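Local coordinates for ASCH domain-containing protein (Pyrococcus horikoshii, PDB 2Z0T) that is of unknown function but probably binds RNA through an ASCH domain related to the PUA fold, at residues W3-Q8 with E29-I34; E23-D28 with V101-E106; E10-I15 with G44-V49; I34-I39 with K52-Y57. All coordinates share one frame; numbering follows the deposited sequence.

How the contacts relate
From the N terminus, strand 2-5 is met first by the loop at 29-34: contact 1 closes over helix 9-16 and strand 22-26. Contact 3 opens within that span and crosses it, joining helix 9-16 to the start of strand 47-57. Contact 2 crosses both, since strand 22-26 waits until 101-106, near the end of the chain, for its partner. Contact 4 begins where contact 1 ends, at the shared Ile34; it ties the loop before strand 39-42 to strand 47-57, crossing contact 3 and nesting inside contact 2. All four reach the same mixed sheet, in which strands 47-57 and 100-107 are neighbours.

Contact 1. Residues W3-Q8 with E29-I34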
# COMPACT_ATOMS: atom_id res chain seq x y z
N TRP A 3 1.64 3.23 13.44
CA TRP A 3 1.29 1.85 13.13
C TRP A 3 2.48 1.06 12.62
O TRP A 3 3.34 1.60 11.93
CB TRP A 3 0.18 1.82 12.08
CG TRP A 3 -0.96 2.71 12.42
CD1 TRP A 3 -1.24 3.93 11.87
CD2 TRP A 3 -1.97 2.46 13.41
NE1 TRP A 3 -2.36 4.46 12.47
CE2 TRP A 3 -2.83 3.59 13.41
CE3 TRP A 3 -2.22 1.41 14.29
CZ2 TRP A 3 -3.93 3.68 14.27
CZ3 TRP A 3 -3.32 1.50 15.15
CH2 TRP A 3 -4.16 2.64 15.13
N GLU A 4 2.52 -0.22 12.96
CA GLU A 4 3.60 -1.09 12.52
C GLU A 4 3.08 -2.13 11.54
O GLU A 4 2.04 -2.73 11.77
CB GLU A 4 4.23 -1.82 13.70
CG GLU A 4 4.90 -0.93 14.73
CD GLU A 4 5.43 -1.74 15.90
OE1 GLU A 4 6.22 -2.68 15.66
OE2 GLU A 4 5.06 -1.43 17.05
N MET A 5 3.81 -2.33 10.45
CA MET A 5 3.43 -3.35 9.49
C MET A 5 4.63 -3.77 8.65
O MET A 5 5.59 -3.01 8.48
CB MET A 5 2.24 -2.90 8.61
CG MET A 5 2.37 -1.58 7.87
SD MET A 5 0.79 -1.13 7.04
CE MET A 5 0.01 -0.11 8.27
N GLY A 6 4.60 -5.01 8.18
CA GLY A 6 5.69 -5.52 7.39
C GLY A 6 5.70 -4.97 5.98
O GLY A 6 4.68 -4.50 5.48
N LEU A 7 6.86 -5.02 5.35
CA LEU A 7 7.02 -4.54 3.99
C LEU A 7 8.21 -5.22 3.34
O LEU A 7 9.30 -5.26 3.92
CB LEU A 7 7.22 -3.02 3.97
CG LEU A 7 7.25 -2.38 2.58
CD1 LEU A 7 5.87 -2.49 1.94
CD2 LEU A 7 7.67 -0.92 2.70
N GLN A 8 8.01 -5.77 2.15
CA GLN A 8 9.09 -6.44 1.44
C GLN A 8 10.22 -5.47 1.12
O GLN A 8 9.99 -4.29 0.85
CB GLN A 8 8.57 -7.10 0.16
CG GLN A 8 7.69 -8.31 0.43
CD GLN A 8 7.33 -9.07 -0.84
OE1 GLN A 8 6.77 -10.16 -0.78
NE2 GLN A 8 7.64 -8.49 -1.99
N GLU A 29 -9.35 -4.83 9.37
CA GLU A 29 -9.51 -4.24 10.70
C GLU A 29 -8.34 -3.36 11.12
O GLU A 29 -8.53 -2.27 11.67
CB GLU A 29 -9.73 -5.35 11.74
CG GLU A 29 -10.95 -6.23 11.45
CD GLU A 29 -10.63 -7.43 10.58
OE1 GLU A 29 -9.65 -7.38 9.80
OE2 GLU A 29 -11.38 -8.43 10.66
N LYS A 30 -7.12 -3.83 10.86
CA LYS A 30 -5.93 -3.08 11.23
C LYS A 30 -5.81 -1.78 10.45
O LYS A 30 -5.50 -0.73 11.01
CB LYS A 30 -4.69 -3.94 11.00
CG LYS A 30 -3.37 -3.25 11.32
CD LYS A 30 -2.20 -4.21 11.15
CE LYS A 30 -0.88 -3.56 11.53
NZ LYS A 30 0.23 -4.54 11.44
N ARG A 31 -6.06 -1.84 9.15
CA ARG A 31 -5.96 -0.66 8.30
C ARG A 31 -7.11 0.33 8.47
O ARG A 31 -6.96 1.51 8.16
CB ARG A 31 -5.87 -1.10 6.83
CG ARG A 31 -4.47 -1.04 6.22
CD ARG A 31 -3.42 -1.79 7.03
NE ARG A 31 -3.71 -3.22 7.18
CZ ARG A 31 -2.80 -4.13 7.54
NH1 ARG A 31 -1.55 -3.76 7.78
NH2 ARG A 31 -3.15 -5.40 7.66
N ARG A 32 -8.24 -0.14 8.99
CA ARG A 32 -9.42 0.72 9.17
C ARG A 32 -9.31 1.74 10.30
O ARG A 32 -10.29 2.42 10.63
CB ARG A 32 -10.66 -0.15 9.37
CG ARG A 32 -11.05 -0.90 8.11
CD ARG A 32 -12.23 -1.84 8.30
NE ARG A 32 -12.61 -2.44 7.03
CZ ARG A 32 -13.71 -3.17 6.84
NH1 ARG A 32 -14.53 -3.41 7.85
NH2 ARG A 32 -13.98 -3.65 5.63
N GLN A 33 -8.14 1.87 10.90
CA GLN A 33 -7.97 2.83 11.98
C GLN A 33 -6.89 3.85 11.66
O GLN A 33 -6.48 4.63 12.52
CB GLN A 33 -7.64 2.09 13.28
CG GLN A 33 -6.47 1.14 13.19
CD GLN A 33 -6.43 0.17 14.36
OE1 GLN A 33 -6.49 0.58 15.52
NE2 GLN A 33 -6.32 -1.12 14.06
N ILE A 34 -6.45 3.85 10.41
CA ILE A 34 -5.41 4.76 9.95
C ILE A 34 -5.99 6.01 9.30
O ILE A 34 -6.97 5.93 8.56
CB ILE A 34 -4.49 4.06 8.93
CG1 ILE A 34 -3.88 2.80 9.57
CG2 ILE A 34 -3.40 5.01 8.46
CD1 ILE A 34 -2.97 2.02 8.62
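Trp3 lays one face of its indole on Gln33 and Ile34. Ile34 CG1 stands over the five-membered ring, 3.8 Å from its centroid, and Gln33 CG covers the six-membered ring, farther from the normal; both are CH-pi contacts. At the rim of the indole Gln33 OE1 comes within 3.1 Å of Trp3 CH2, the amide inclined at 51° to the ring. Farther along the strand, Lys30 NZ donates to Glu4 O at 2.6 Å, lying in the carbonyl plane. Met5 completes the first shell: its CE meets Ile34 CD1 tip to tip at 3.7 Å, while SD sits near the plane of the Arg31 guanidinium, at its edge, and takes a weak hydrogen bond from Arg31 NH1 (3.6 Å).

Behind these groups stands a second layer. Lys30 spans the gap because its chain is fully extended, CG opposite the backbone N (chi1 179°). Gln33 NE2 bonds back to Lys30 O at 3.2 Å, which limits how the amide can turn against the indole. Trp3 NE1 is held by Asp38 OD2, which limits how far the indole can turn about chi2, and Arg31 NH2 forms a salt bridge with Asp28, which positions the guanidinium beside the sulfur.

Strand 2-5 is an outermost strand of the sheet, bonded through its backbone to strand 39-42. Met5 packs on Ile40 and Phe42 of that strand and on Arg25 of strand 22-26, whereas Ile34 carries the loop across to Val51 and Ile54 of strand 47-57.

Contact 2. Residues E23-D28 with V101-E106; sequences EGRLYD and VAIEIE
Glu23 and Ile103 form one antiparallel hydrogen-bonded pair, Arg25 and Val101 the next, with Gly24 and Ala102 the non-hydrogen-bonded pair between them. Four backbone bonds result, the shortest from Val101 N to Arg25 O at 2.8 Å. Gly24 CA adds a CA-H...O contact to Val101 O at 3.4 Å.

Among the apolar contacts, Ile105 CD1 lies 4.0 Å from Glu23 CB. Val101 CG1 packs on Arg25 CB at 3.9 Å. Val101 CB meets Tyr27 CD1 at 3.8 Å as the strand gives way to an inverse gamma turn centred on Tyr27.

The charged interaction runs along strand 23-26. Glu23 bends at chi2 (59°), which carries its carboxylate away from strand 101-106 and up to Arg25. There Arg25 grips a single oxygen side-on: NE reaches Glu23 OE2 at 2.7 Å on its anti lone pair, and NH2 reaches the same atom at 2.9 Å. Arg25 NH2 also bonds Gly6 O, while Glu23 OE1 pairs with Lys20. A leucine in place of Glu23 would probably leave Lys20 and the buried guanidinium without their carboxylate, with Gly6 O as a remaining hold on Arg25.

Glu23, Arg25, Val101 and Ile103 share one face of the sheet, close to Ile40 and Phe42 of strand 39-42; Ala102, on the other face, meets helix 60-67. This antiparallel pairing joins outermost strand 22-26 to strand 100-107, consistent with the pseudobarrel of PUA-like domains.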
# COMPACT_ATOMS: atom_id res chain seq x y z
N GLU A 23 0.96 2.84 -0.83
CA GLU A 23 1.08 1.49 -0.30
C GLU A 23 -0.32 0.90 -0.32
O GLU A 23 -1.23 1.42 0.33
CB GLU A 23 1.62 1.49 1.13
CG GLU A 23 1.54 0.11 1.82
CD GLU A 23 2.33 -0.98 1.10
OE1 GLU A 23 2.97 -0.68 0.07
OE2 GLU A 23 2.29 -2.14 1.55
N GLY A 24 -0.49 -0.17 -1.08
CA GLY A 24 -1.79 -0.82 -1.16
C GLY A 24 -1.88 -1.94 -0.15
O GLY A 24 -0.93 -2.70 0.02
N ARG A 25 -3.02 -2.04 0.52
CA ARG A 25 -3.26 -3.05 1.54
C ARG A 25 -4.73 -3.43 1.53
O ARG A 25 -5.55 -2.76 0.90
CB ARG A 25 -2.95 -2.48 2.93
CG ARG A 25 -1.50 -2.14 3.16
CD ARG A 25 -0.73 -3.34 3.66
NE ARG A 25 0.70 -3.11 3.54
CZ ARG A 25 1.62 -3.70 4.29
NH1 ARG A 25 1.26 -4.55 5.24
NH2 ARG A 25 2.90 -3.42 4.09
N LEU A 26 -5.07 -4.51 2.22
CA LEU A 26 -6.46 -4.90 2.35
C LEU A 26 -7.00 -3.87 3.34
O LEU A 26 -6.31 -3.52 4.30
CB LEU A 26 -6.61 -6.29 2.96
CG LEU A 26 -6.47 -7.50 2.03
CD1 LEU A 26 -6.50 -8.77 2.86
CD2 LEU A 26 -7.60 -7.48 1.01
N TYR A 27 -8.21 -3.38 3.11
CA TYR A 27 -8.81 -2.42 4.01
C TYR A 27 -9.41 -3.25 5.15
O TYR A 27 -10.62 -3.27 5.34
CB TYR A 27 -9.90 -1.63 3.27
CG TYR A 27 -10.54 -0.51 4.05
CD1 TYR A 27 -9.77 0.42 4.76
CD2 TYR A 27 -11.93 -0.34 4.04
CE1 TYR A 27 -10.37 1.49 5.43
CE2 TYR A 27 -12.53 0.73 4.70
CZ TYR A 27 -11.75 1.63 5.40
OH TYR A 27 -12.34 2.69 6.05
N ASP A 28 -8.54 -3.94 5.88
CA ASP A 28 -8.96 -4.80 6.98
C ASP A 28 -9.08 -4.07 8.31
O ASP A 28 -8.93 -2.85 8.38
CB ASP A 28 -8.00 -5.99 7.11
CG ASP A 28 -6.54 -5.56 7.17
OD1 ASP A 28 -6.26 -4.49 7.74
OD2 ASP A 28 -5.68 -6.31 6.66
N VAL A 101 -7.32 -0.62 0.31
CA VAL A 101 -6.99 0.76 0.64
C VAL A 101 -5.66 1.21 0.05
O VAL A 101 -4.67 0.47 0.05
CB VAL A 101 -6.97 0.98 2.18
CG1 VAL A 101 -5.93 0.07 2.83
CG2 VAL A 101 -6.68 2.44 2.50
N ALA A 102 -5.65 2.43 -0.49
CA ALA A 102 -4.45 3.02 -1.05
C ALA A 102 -3.99 4.04 -0.01
O ALA A 102 -4.68 5.03 0.25
CB ALA A 102 -4.75 3.72 -2.37
N ILE A 103 -2.85 3.79 0.61
CA ILE A 103 -2.32 4.69 1.63
C ILE A 103 -1.26 5.59 0.99
O ILE A 103 -0.20 5.11 0.58
CB ILE A 103 -1.67 3.89 2.79
CG1 ILE A 103 -2.65 2.84 3.30
CG2 ILE A 103 -1.25 4.83 3.90
CD1 ILE A 103 -2.06 1.90 4.33
N GLU A 104 -1.56 6.88 0.89
CA GLU A 104 -0.61 7.83 0.30
C GLU A 104 0.45 8.08 1.35
O GLU A 104 0.15 8.53 2.45
CB GLU A 104 -1.31 9.14 -0.06
CG GLU A 104 -0.46 10.08 -0.91
CD GLU A 104 -1.13 11.41 -1.16
OE1 GLU A 104 -2.37 11.43 -1.32
OE2 GLU A 104 -0.43 12.45 -1.20
N ILE A 105 1.70 7.78 1.01
CA ILE A 105 2.80 7.92 1.96
C ILE A 105 3.97 8.79 1.53
O ILE A 105 4.22 8.99 0.34
CB ILE A 105 3.34 6.53 2.33
CG1 ILE A 105 3.77 5.79 1.06
CG2 ILE A 105 2.27 5.73 3.07
CD1 ILE A 105 4.38 4.43 1.31
N GLU A 106 4.68 9.30 2.53
CA GLU A 106 5.85 10.16 2.33
C GLU A 106 6.93 9.69 3.30
O GLU A 106 6.72 9.67 4.51
CB GLU A 106 5.46 11.61 2.64
CG GLU A 106 6.54 12.64 2.38
CD GLU A 106 6.10 14.03 2.83
OE1 GLU A 106 6.15 14.31 4.05
OE2 GLU A 106 5.69 14.83 1.96

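Contact 3. Residues E10-I15 with G44-V49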
# COMPACT_ATOMS: atom_id res chain seq x y z
N GLU A 10 12.15 -4.91 -1.49
CA GLU A 10 12.12 -4.17 -2.75
C GLU A 10 11.27 -2.91 -2.67
O GLU A 10 11.55 -1.93 -3.36
CB GLU A 10 11.63 -5.06 -3.90
CG GLU A 10 10.15 -5.38 -3.91
CD GLU A 10 9.67 -5.91 -5.26
OE1 GLU A 10 9.78 -5.18 -6.26
OE2 GLU A 10 9.19 -7.07 -5.32
N TYR A 11 10.23 -2.93 -1.84
CA TYR A 11 9.37 -1.77 -1.71
C TYR A 11 9.96 -0.70 -0.81
O TYR A 11 9.71 0.49 -0.99
CB TYR A 11 7.99 -2.19 -1.20
CG TYR A 11 7.29 -3.13 -2.15
CD1 TYR A 11 7.14 -2.79 -3.50
CD2 TYR A 11 6.81 -4.36 -1.72
CE1 TYR A 11 6.52 -3.66 -4.39
CE2 TYR A 11 6.19 -5.24 -2.61
CZ TYR A 11 6.05 -4.88 -3.94
OH TYR A 11 5.46 -5.76 -4.82
N ILE A 12 10.77 -1.12 0.16
CA ILE A 12 11.41 -0.18 1.06
C ILE A 12 12.27 0.79 0.26
O ILE A 12 12.22 2.00 0.47
CB ILE A 12 12.29 -0.90 2.11
CG1 ILE A 12 11.41 -1.75 3.03
CG2 ILE A 12 13.09 0.11 2.93
CD1 ILE A 12 12.17 -2.53 4.09
N GLU A 13 13.03 0.25 -0.69
CA GLU A 13 13.90 1.06 -1.52
C GLU A 13 13.13 1.99 -2.45
O GLU A 13 13.48 3.16 -2.60
CB GLU A 13 14.82 0.16 -2.35
CG GLU A 13 15.80 0.93 -3.23
CD GLU A 13 16.69 0.02 -4.05
OE1 GLU A 13 16.15 -0.82 -4.80
OE2 GLU A 13 17.93 0.15 -3.95
N LEU A 14 12.07 1.47 -3.08
CA LEU A 14 11.26 2.26 -4.00
C LEU A 14 10.57 3.44 -3.32
O LEU A 14 10.40 4.50 -3.92
CB LEU A 14 10.22 1.36 -4.67
CG LEU A 14 10.79 0.37 -5.68
CD1 LEU A 14 9.74 -0.66 -6.07
CD2 LEU A 14 11.29 1.12 -6.91
N ILE A 15 10.17 3.25 -2.07
CA ILE A 15 9.53 4.31 -1.31
C ILE A 15 10.57 5.37 -0.94
O ILE A 15 10.31 6.57 -1.08
CB ILE A 15 8.86 3.77 -0.04
CG1 ILE A 15 7.72 2.82 -0.42
CG2 ILE A 15 8.35 4.92 0.82
CD1 ILE A 15 7.02 2.18 0.77
N GLY A 44 9.94 -3.48 11.02
CA GLY A 44 10.78 -3.30 12.19
C GLY A 44 11.69 -2.09 12.23
O GLY A 44 12.78 -2.16 12.81
N GLY A 45 11.27 -0.99 11.62
CA GLY A 45 12.08 0.22 11.65
C GLY A 45 12.96 0.49 10.45
O GLY A 45 13.70 1.48 10.45
N LYS A 46 12.91 -0.35 9.43
CA LYS A 46 13.73 -0.14 8.25
C LYS A 46 13.28 1.10 7.48
O LYS A 46 14.04 1.66 6.68
CB LYS A 46 13.69 -1.37 7.34
CG LYS A 46 14.45 -2.55 7.91
CD LYS A 46 14.45 -3.74 6.98
CE LYS A 46 15.35 -4.84 7.52
NZ LYS A 46 15.34 -6.05 6.65
N LEU A 47 12.06 1.55 7.73
CA LEU A 47 11.52 2.73 7.06
C LEU A 47 10.32 3.28 7.81
O LEU A 47 9.47 2.53 8.29
CB LEU A 47 11.11 2.38 5.63
CG LEU A 47 10.33 3.46 4.87
CD1 LEU A 47 11.22 4.67 4.60
CD2 LEU A 47 9.82 2.87 3.56
N LYS A 48 10.26 4.61 7.92
CA LYS A 48 9.16 5.29 8.59
C LYS A 48 8.55 6.24 7.58
O LYS A 48 9.26 6.93 6.86
CB LYS A 48 9.68 6.08 9.79
CG LYS A 48 8.59 6.72 10.63
CD LYS A 48 9.15 7.70 11.64
CE LYS A 48 10.16 7.05 12.58
NZ LYS A 48 10.65 8.02 13.59
N VAL A 49 7.22 6.28 7.52
CA VAL A 49 6.55 7.17 6.58
C VAL A 49 5.39 7.90 7.23
O VAL A 49 4.84 7.45 8.24
CB VAL A 49 6.00 6.40 5.35
CG1 VAL A 49 7.13 5.70 4.62
CG2 VAL A 49 4.93 5.40 5.80
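Lys46 and Leu47, although successive residues, both turn their CB atoms toward the helix at Ile12, because they form a classic beta bulge opposite Phe42 at the start of strand 47-57. Helix 9-16 packs here on the mixed sheet of the ASCH domain, of the PUA clan, the segments 10-15 and 47-49 running at 51° with their axes 9.8 Å apart. No hydrogen bond links the two segments, and the contact is carried by aliphatic carbons.

Ile12 faces the bulge with two branches. Its CD1 meets the aliphatic part of Lys46 at CB, 3.8 Å away, the two side chains crossing at about a right angle; the lysine then continues outward with its chain extended. The other branch, Ile12 CG2, slides past Leu47 in the opposite direction and comes to 4.0 Å from Leu47 CB. An alanine at Ile12 is likely to open a gap over the bulge, leaving Lys46 CB and Leu47 CB without their apolar cover from the helix. Lys16, one turn farther along the helix, adds a polar link by bonding Lys46 O through its NZ.

Ile15, the next residue on this side of the helix, also packs on the loop at Leu7 and on Ile105 and Pro107 of strand 100-107. With chi1 at 171° and chi2 at 67°, Leu47 brings CD2 to Ile15. Ile15 CG2 touches two strand side chains on the same side, Leu47 CD2 at 3.7 Å and Val49 CG1 at 4.1 Å.

Contact 4. Residues I34-I39 with K52-Y57; sequences IKPGDI and KGIRVY
Pro36 fits its ring against the strand at three successive residues. Pro36 CB lies 3.9 Å from Lys52 O. Pro36 CG is 3.9 Å from Gly53 CA. Pro36 CD reaches Ile54 CG1 at 4.1 Å. Ile54 fills in beside it. With chi2 at -70° its chain folds so that CD1 points to Ile34 CG2, 4.1 Å away, the two isoleucines crossing at about a right angle. Gly53 and Lys52 form a classic beta bulge opposite Glu104.

The outer side is looser. Lys35 and Lys52 are exposed, and their CB atoms point away from the opposite segment. Lys35 NZ makes a long salt bridge to Asp38 OD1.

Part of what shapes the loop lies within it: a type II turn from Lys35 to Asp38, closed by Asp38 N on Lys35 O at 3.0 Å. Asp38 OD2 accepts Lys35 N from above its carboxylate plane (59° out of it). Just before this segment the strand takes polar ties from the loop: backbone bonds of Val51 with Gly37 and Asp38, and Lys50 NZ on Gly37 O. No hydrogen bond joins it to 52-57, which implies that polar groups shape the turn and tie it to 50-51, while contact with 52-54 is van der Waals.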
# COMPACT_ATOMS: atom_id res chain seq x y z
N ILE A 34 -6.45 3.85 10.41
CA ILE A 34 -5.41 4.76 9.95
C ILE A 34 -5.99 6.01 9.30
O ILE A 34 -6.97 5.93 8.56
CB ILE A 34 -4.49 4.06 8.93
CG1 ILE A 34 -3.88 2.80 9.57
CG2 ILE A 34 -3.40 5.01 8.46
CD1 ILE A 34 -2.97 2.02 8.62
N LYS A 35 -5.40 7.16 9.60
CA LYS A 35 -5.87 8.41 9.02
C LYS A 35 -4.69 9.32 8.70
O LYS A 35 -3.61 9.16 9.27
CB LYS A 35 -6.83 9.11 9.99
CG LYS A 35 -6.20 9.52 11.32
CD LYS A 35 -7.25 10.13 12.24
CE LYS A 35 -6.66 10.53 13.58
NZ LYS A 35 -6.07 9.36 14.29
N PRO A 36 -4.88 10.27 7.77
CA PRO A 36 -3.79 11.19 7.42
C PRO A 36 -3.26 11.83 8.70
O PRO A 36 -4.03 12.23 9.58
CB PRO A 36 -4.47 12.19 6.49
CG PRO A 36 -5.46 11.34 5.78
CD PRO A 36 -6.06 10.52 6.92
N GLY A 37 -1.94 11.92 8.81
CA GLY A 37 -1.33 12.50 10.00
C GLY A 37 -0.66 11.41 10.82
O GLY A 37 0.24 11.69 11.62
N ASP A 38 -1.09 10.17 10.63
CA ASP A 38 -0.51 9.03 11.34
C ASP A 38 0.84 8.69 10.74
O ASP A 38 1.20 9.16 9.67
CB ASP A 38 -1.40 7.79 11.23
CG ASP A 38 -2.67 7.90 12.04
OD1 ASP A 38 -2.80 8.86 12.83
OD2 ASP A 38 -3.54 7.01 11.89
N ILE A 39 1.58 7.85 11.45
CA ILE A 39 2.89 7.40 11.02
C ILE A 39 2.90 5.88 10.89
O ILE A 39 2.28 5.18 11.69
CB ILE A 39 3.99 7.80 12.04
CG1 ILE A 39 4.10 9.32 12.12
CG2 ILE A 39 5.32 7.16 11.65
CD1 ILE A 39 4.42 9.98 10.79
N LYS A 52 -0.29 10.58 4.22
CA LYS A 52 -0.79 11.82 3.65
C LYS A 52 -2.22 11.70 3.12
O LYS A 52 -2.90 12.71 2.95
CB LYS A 52 0.13 12.29 2.52
CG LYS A 52 1.61 12.29 2.87
CD LYS A 52 1.94 13.22 4.02
CE LYS A 52 1.72 14.68 3.65
NZ LYS A 52 2.17 15.59 4.74
N GLY A 53 -2.66 10.47 2.84
CA GLY A 53 -4.00 10.28 2.31
C GLY A 53 -4.47 8.84 2.40
O GLY A 53 -3.66 7.92 2.47
N ILE A 54 -5.79 8.66 2.39
CA ILE A 54 -6.41 7.34 2.46
C ILE A 54 -7.56 7.28 1.45
O ILE A 54 -8.51 8.06 1.53
CB ILE A 54 -7.00 7.07 3.89
CG1 ILE A 54 -5.87 6.96 4.92
CG2 ILE A 54 -7.84 5.79 3.87
CD1 ILE A 54 -5.01 5.72 4.78
N ARG A 55 -7.46 6.34 0.51
CA ARG A 55 -8.49 6.16 -0.52
C ARG A 55 -8.85 4.68 -0.59
O ARG A 55 -7.98 3.83 -0.80
CB ARG A 55 -8.00 6.69 -1.87
CG ARG A 55 -7.73 8.20 -1.84
CD ARG A 55 -7.23 8.72 -3.17
NE ARG A 55 -5.81 8.43 -3.41
CZ ARG A 55 -4.80 9.07 -2.83
NH1 ARG A 55 -5.02 10.05 -1.97
NH2 ARG A 55 -3.55 8.74 -3.14
N VAL A 56 -10.13 4.37 -0.42
CA VAL A 56 -10.59 2.98 -0.42
C VAL A 56 -11.32 2.56 -1.69
O VAL A 56 -12.14 3.29 -2.23
CB VAL A 56 -11.49 2.73 0.81
CG1 VAL A 56 -11.85 1.25 0.90
CG2 VAL A 56 -10.77 3.17 2.07
N TYR A 57 -11.00 1.35 -2.15
CA TYR A 57 -11.57 0.77 -3.36
C TYR A 57 -12.17 -0.60 -3.09
O TYR A 57 -11.97 -1.18 -2.02
CB TYR A 57 -10.47 0.65 -4.42
CG TYR A 57 -9.82 1.97 -4.77
CD1 TYR A 57 -10.37 2.82 -5.72
CD2 TYR A 57 -8.66 2.39 -4.11
CE1 TYR A 57 -9.80 4.05 -6.02
CE2 TYR A 57 -8.08 3.63 -4.39
CZ TYR A 57 -8.65 4.45 -5.34
OH TYR A 57 -8.09 5.67 -5.62